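Local structure of uncharacterized protein (Bacillus thuringiensis serovar kurstaki, 4XE7) at residues Met224-Leu237 with Asn363-Leu375. The protein is a bacterial actin-like protein of the ParM family, which probably polymerises into cytoskeletal filaments that segregate plasmid DNA. Sequence-based numbering, arbitrary orientation.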
loop_
_atom_site.group_PDB
_atom_site.type_symbol
_atom_site.label_atom_id
_atom_site.label_comp_id
_atom_site.label_asym_id
_atom_site.label_seq_id
_atom_site.Cartn_x
_atom_site.Cartn_y
_atom_site.Cartn_z
ATOM N N MET A 224 -2.024 14.273 -15.754
ATOM C CA MET A 224 -3.084 15.155 -15.289
ATOM C C MET A 224 -2.644 16.608 -15.275
ATOM O O MET A 224 -1.623 16.955 -14.672
ATOM C CB MET A 224 -3.549 14.741 -13.893
ATOM C CG MET A 224 -4.811 15.453 -13.430
ATOM S SD MET A 224 -5.472 14.758 -11.902
ATOM C CE MET A 224 -4.876 15.931 -10.686
ATOM N N ASP A 225 -3.427 17.456 -15.937
ATOM C CA ASP A 225 -3.161 18.888 -15.957
ATOM C C ASP A 225 -4.038 19.585 -14.923
ATOM O O ASP A 225 -5.198 19.910 -15.190
ATOM C CB ASP A 225 -3.399 19.467 -17.350
ATOM C CG ASP A 225 -2.422 18.927 -18.378
ATOM O OD1 ASP A 225 -2.835 18.719 -19.539
ATOM O OD2 ASP A 225 -1.243 18.704 -18.021
ATOM N N ALA A 226 -3.463 19.807 -13.744
ATOM C CA ALA A 226 -4.209 20.258 -12.579
ATOM C C ALA A 226 -4.390 21.766 -12.536
ATOM O O ALA A 226 -3.430 22.521 -12.690
ATOM C CB ALA A 226 -3.516 19.791 -11.303
ATOM N N GLU A 227 -5.630 22.195 -12.329
ATOM C CA GLU A 227 -5.913 23.586 -11.993
ATOM C C GLU A 227 -6.339 23.637 -10.534
ATOM O O GLU A 227 -7.073 22.764 -10.062
ATOM C CB GLU A 227 -6.998 24.181 -12.891
ATOM C CG GLU A 227 -6.515 24.607 -14.274
ATOM C CD GLU A 227 -6.139 23.431 -15.156
ATOM O OE1 GLU A 227 -6.955 22.492 -15.284
ATOM O OE2 GLU A 227 -5.025 23.447 -15.720
ATOM N N ILE A 228 -5.873 24.654 -9.821
ATOM C CA ILE A 228 -6.153 24.777 -8.399
ATOM C C ILE A 228 -7.654 24.985 -8.135
ATOM O O ILE A 228 -8.332 25.736 -8.847
ATOM C CB ILE A 228 -5.329 25.937 -7.783
ATOM C CG1 ILE A 228 -5.584 26.057 -6.277
ATOM C CG2 ILE A 228 -5.614 27.253 -8.512
ATOM C CD1 ILE A 228 -4.755 27.129 -5.604
ATOM N N GLY A 229 -8.169 24.280 -7.129
ATOM C CA GLY A 229 -9.542 24.441 -6.681
ATOM C C GLY A 229 -10.555 23.606 -7.439
ATOM O O GLY A 229 -11.767 23.700 -7.197
ATOM N N GLU A 230 -10.066 22.790 -8.366
ATOM C CA GLU A 230 -10.943 21.907 -9.126
ATOM C C GLU A 230 -11.375 20.722 -8.260
ATOM O O GLU A 230 -10.708 20.365 -7.291
ATOM C CB GLU A 230 -10.254 21.415 -10.401
ATOM C CG GLU A 230 -9.139 20.416 -10.149
ATOM C CD GLU A 230 -8.346 20.087 -11.401
ATOM O OE1 GLU A 230 -8.870 20.305 -12.515
ATOM O OE2 GLU A 230 -7.194 19.612 -11.269
ATOM N N SER A 231 -12.506 20.126 -8.614
ATOM C CA SER A 231 -12.998 18.971 -7.889
ATOM C C SER A 231 -12.458 17.673 -8.498
ATOM O O SER A 231 -12.198 17.589 -9.700
ATOM C CB SER A 231 -14.523 18.970 -7.874
ATOM O OG SER A 231 -15.040 18.884 -9.187
ATOM N N TYR A 232 -12.279 16.677 -7.641
ATOM C CA TYR A 232 -11.715 15.401 -8.019
ATOM C C TYR A 232 -12.648 14.268 -7.623
ATOM O O TYR A 232 -13.060 14.174 -6.468
ATOM C CB TYR A 232 -10.366 15.177 -7.318
ATOM C CG TYR A 232 -9.351 16.284 -7.461
ATOM C CD1 TYR A 232 -8.578 16.397 -8.616
ATOM C CD2 TYR A 232 -9.131 17.193 -6.430
ATOM C CE1 TYR A 232 -7.629 17.396 -8.753
ATOM C CE2 TYR A 232 -8.181 18.196 -6.555
ATOM C CZ TYR A 232 -7.432 18.294 -7.723
ATOM O OH TYR A 232 -6.486 19.288 -7.870
ATOM N N ALA A 233 -12.952 13.378 -8.553
ATOM C CA ALA A 233 -13.486 12.100 -8.142
ATOM C C ALA A 233 -12.313 11.126 -8.101
ATOM O O ALA A 233 -11.549 11.021 -9.062
ATOM C CB ALA A 233 -14.592 11.615 -9.090
ATOM N N ILE A 234 -12.136 10.451 -6.974
ATOM C CA ILE A 234 -11.145 9.390 -6.911
ATOM C C ILE A 234 -11.835 8.056 -6.695
ATOM O O ILE A 234 -12.446 7.798 -5.655
ATOM C CB ILE A 234 -10.100 9.627 -5.808
ATOM C CG1 ILE A 234 -9.450 11.009 -5.996
ATOM C CG2 ILE A 234 -9.032 8.546 -5.877
ATOM C CD1 ILE A 234 -8.438 11.393 -4.924
ATOM N N ASN A 235 -11.737 7.209 -7.706
ATOM C CA ASN A 235 -12.367 5.912 -7.648
ATOM C C ASN A 235 -11.320 4.831 -7.397
ATOM O O ASN A 235 -10.459 4.572 -8.236
ATOM C CB ASN A 235 -13.139 5.661 -8.940
ATOM C CG ASN A 235 -14.136 6.763 -9.234
ATOM O OD1 ASN A 235 -15.283 6.715 -8.782
ATOM N ND2 ASN A 235 -13.699 7.779 -9.990
ATOM N N ASP A 236 -11.392 4.227 -6.214
ATOM C CA ASP A 236 -10.454 3.194 -5.798
ATOM C C ASP A 236 -11.022 1.813 -6.152
ATOM O O ASP A 236 -11.958 1.336 -5.490
ATOM C CB ASP A 236 -10.189 3.309 -4.286
ATOM C CG ASP A 236 -8.999 2.469 -3.818
ATOM O OD1 ASP A 236 -8.594 2.631 -2.648
ATOM O OD2 ASP A 236 -8.461 1.656 -4.608
ATOM N N LEU A 237 -10.458 1.182 -7.185
ATOM C CA LEU A 237 -10.972 -0.104 -7.689
ATOM C C LEU A 237 -10.244 -1.289 -7.040
ATOM O O LEU A 237 -9.070 -1.545 -7.338
ATOM C CB LEU A 237 -10.828 -0.176 -9.219
ATOM C CG LEU A 237 -11.244 1.111 -9.923
ATOM C CD1 LEU A 237 -11.162 0.972 -11.435
ATOM C CD2 LEU A 237 -12.659 1.483 -9.480
ATOM N N ASN A 363 -20.407 15.660 -11.316
ATOM C CA ASN A 363 -19.796 16.622 -12.241
ATOM C C ASN A 363 -18.368 17.023 -11.834
ATOM O O ASN A 363 -17.993 18.200 -11.890
ATOM C CB ASN A 363 -20.656 17.873 -12.390
ATOM C CG ASN A 363 -20.343 18.624 -13.666
ATOM O OD1 ASN A 363 -19.957 18.020 -14.666
ATOM N ND2 ASN A 363 -20.483 19.941 -13.634
ATOM N N ALA A 364 -17.583 16.033 -11.410
ATOM C CA ALA A 364 -16.192 16.252 -11.023
ATOM C C ALA A 364 -15.386 16.811 -12.199
ATOM O O ALA A 364 -15.661 16.497 -13.355
ATOM C CB ALA A 364 -15.566 14.944 -10.516
ATOM N N ASP A 365 -14.393 17.640 -11.903
ATOM C CA ASP A 365 -13.571 18.242 -12.944
ATOM C C ASP A 365 -12.618 17.211 -13.499
ATOM O O ASP A 365 -12.382 17.131 -14.712
ATOM C CB ASP A 365 -12.806 19.446 -12.397
ATOM C CG ASP A 365 -13.722 20.585 -12.021
ATOM O OD1 ASP A 365 -14.609 20.921 -12.843
ATOM O OD2 ASP A 365 -13.570 21.131 -10.902
ATOM N N LYS A 366 -12.082 16.412 -12.589
ATOM C CA LYS A 366 -11.215 15.308 -12.949
ATOM C C LYS A 366 -11.832 13.999 -12.452
ATOM O O LYS A 366 -12.281 13.907 -11.311
ATOM C CB LYS A 366 -9.817 15.508 -12.353
ATOM C CG LYS A 366 -9.080 16.730 -12.891
ATOM C CD LYS A 366 -8.568 16.472 -14.304
ATOM C CE LYS A 366 -7.510 17.495 -14.728
ATOM N NZ LYS A 366 -8.038 18.868 -14.704
ATOM N N ASN A 367 -11.863 12.989 -13.299
ATOM C CA ASN A 367 -12.315 11.681 -12.844
ATOM C C ASN A 367 -11.138 10.700 -12.820
ATOM O O ASN A 367 -10.616 10.318 -13.864
ATOM C CB ASN A 367 -13.467 11.184 -13.728
ATOM C CG ASN A 367 -14.292 10.087 -13.061
ATOM O OD1 ASN A 367 -14.174 9.851 -11.854
ATOM N ND2 ASN A 367 -15.114 9.396 -13.851
ATOM N N ILE A 368 -10.714 10.313 -11.615
ATOM C CA ILE A 368 -9.481 9.550 -11.435
ATOM C C ILE A 368 -9.732 8.104 -11.000
ATOM O O ILE A 368 -10.596 7.864 -10.165
ATOM C CB ILE A 368 -8.573 10.241 -10.387
ATOM C CG1 ILE A 368 -8.421 11.723 -10.730
ATOM C CG2 ILE A 368 -7.215 9.538 -10.311
ATOM C CD1 ILE A 368 -7.623 12.542 -9.712
ATOM N N VAL A 369 -8.980 7.148 -11.566
ATOM C CA VAL A 369 -9.044 5.766 -11.106
ATOM C C VAL A 369 -7.723 5.365 -10.467
ATOM O O VAL A 369 -6.653 5.764 -10.922
ATOM C CB VAL A 369 -9.396 4.774 -12.238
ATOM C CG1 VAL A 369 -10.807 5.020 -12.727
ATOM C CG2 VAL A 369 -8.378 4.853 -13.406
ATOM N N VAL A 370 -7.811 4.609 -9.377
ATOM C CA VAL A 370 -6.636 4.067 -8.699
ATOM C C VAL A 370 -7.016 2.695 -8.226
ATOM O O VAL A 370 -8.194 2.342 -8.279
ATOM C CB VAL A 370 -6.172 4.930 -7.490
ATOM C CG1 VAL A 370 -5.828 6.325 -7.936
ATOM C CG2 VAL A 370 -7.241 4.966 -6.422
ATOM N N GLY A 371 -6.034 1.919 -7.765
ATOM C CA GLY A 371 -6.312 0.625 -7.170
ATOM C C GLY A 371 -5.903 -0.497 -8.103
ATOM O O GLY A 371 -5.686 -0.253 -9.280
ATOM N N GLY A 372 -5.820 -1.720 -7.575
ATOM C CA GLY A 372 -5.448 -2.895 -8.344
ATOM C C GLY A 372 -6.393 -3.209 -9.498
ATOM O O GLY A 372 -5.998 -3.849 -10.470
ATOM N N GLY A 373 -7.641 -2.770 -9.384
ATOM C CA GLY A 373 -8.626 -2.946 -10.438
ATOM C C GLY A 373 -8.245 -2.234 -11.734
ATOM O O GLY A 373 -8.598 -2.671 -12.826
ATOM N N VAL A 374 -7.530 -1.121 -11.622
ATOM C CA VAL A 374 -7.081 -0.410 -12.815
ATOM C C VAL A 374 -6.073 -1.257 -13.581
ATOM O O VAL A 374 -6.049 -1.259 -14.814
ATOM C CB VAL A 374 -6.464 0.950 -12.461
ATOM C CG1 VAL A 374 -6.043 1.688 -13.700
ATOM C CG2 VAL A 374 -7.468 1.800 -11.691
ATOM N N LEU A 375 -5.263 -1.995 -12.834
ATOM C CA LEU A 375 -4.256 -2.868 -13.413
ATOM C C LEU A 375 -4.902 -4.067 -14.097
ATOM O O LEU A 375 -4.523 -4.433 -15.198
ATOM C CB LEU A 375 -3.293 -3.342 -12.331
ATOM C CG LEU A 375 -2.594 -2.257 -11.508
ATOM C CD1 LEU A 375 -1.860 -2.885 -10.327
ATOM C CD2 LEU A 375 -1.642 -1.448 -12.364
HETATM O O HOH W 1 -17.133 20.237 -9.439
#
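K366 reaches E230 with its ammonium group, NZ lying 2.7 Å from E230 OE1 on the syn side of the carboxylate. The lysine chain bends at chi2 (-75°) and again at chi4, which brings NZ also to D225 O, 3.1 Å away and above that carbonyl's plane; E227 adds a long salt bridge. One residue earlier, D365 OD2 accepts the backbone N-H of S231, N to OD2 2.7 Å, on its anti side. From here strands 232-237 and 366-370 run parallel, backbone hydrogen bonds alternating from K366 N to S231 O through to L237 N to V370 O. They are neighbours in the mixed five-strand sheet of an actin-like subdomain, with 242-248 on the far side of 232-237. Beyond the last bridge, G373 N, in helix 372-376, donates to L237 O (2.8 Å). On one face, I368 CD1 touches M224 SD and Y232 CD1, and helix 205-210 packs over them. On the other, N235 ND2 gives I368 O a second donor at 3.1 Å and makes a weak bond to N367 OD1, the two amide planes 75° apart. N244 ND2 donates to N235 OD1, while N367 ND2 donates to L355 O of helix 337-362, fixing the rotation of both amides.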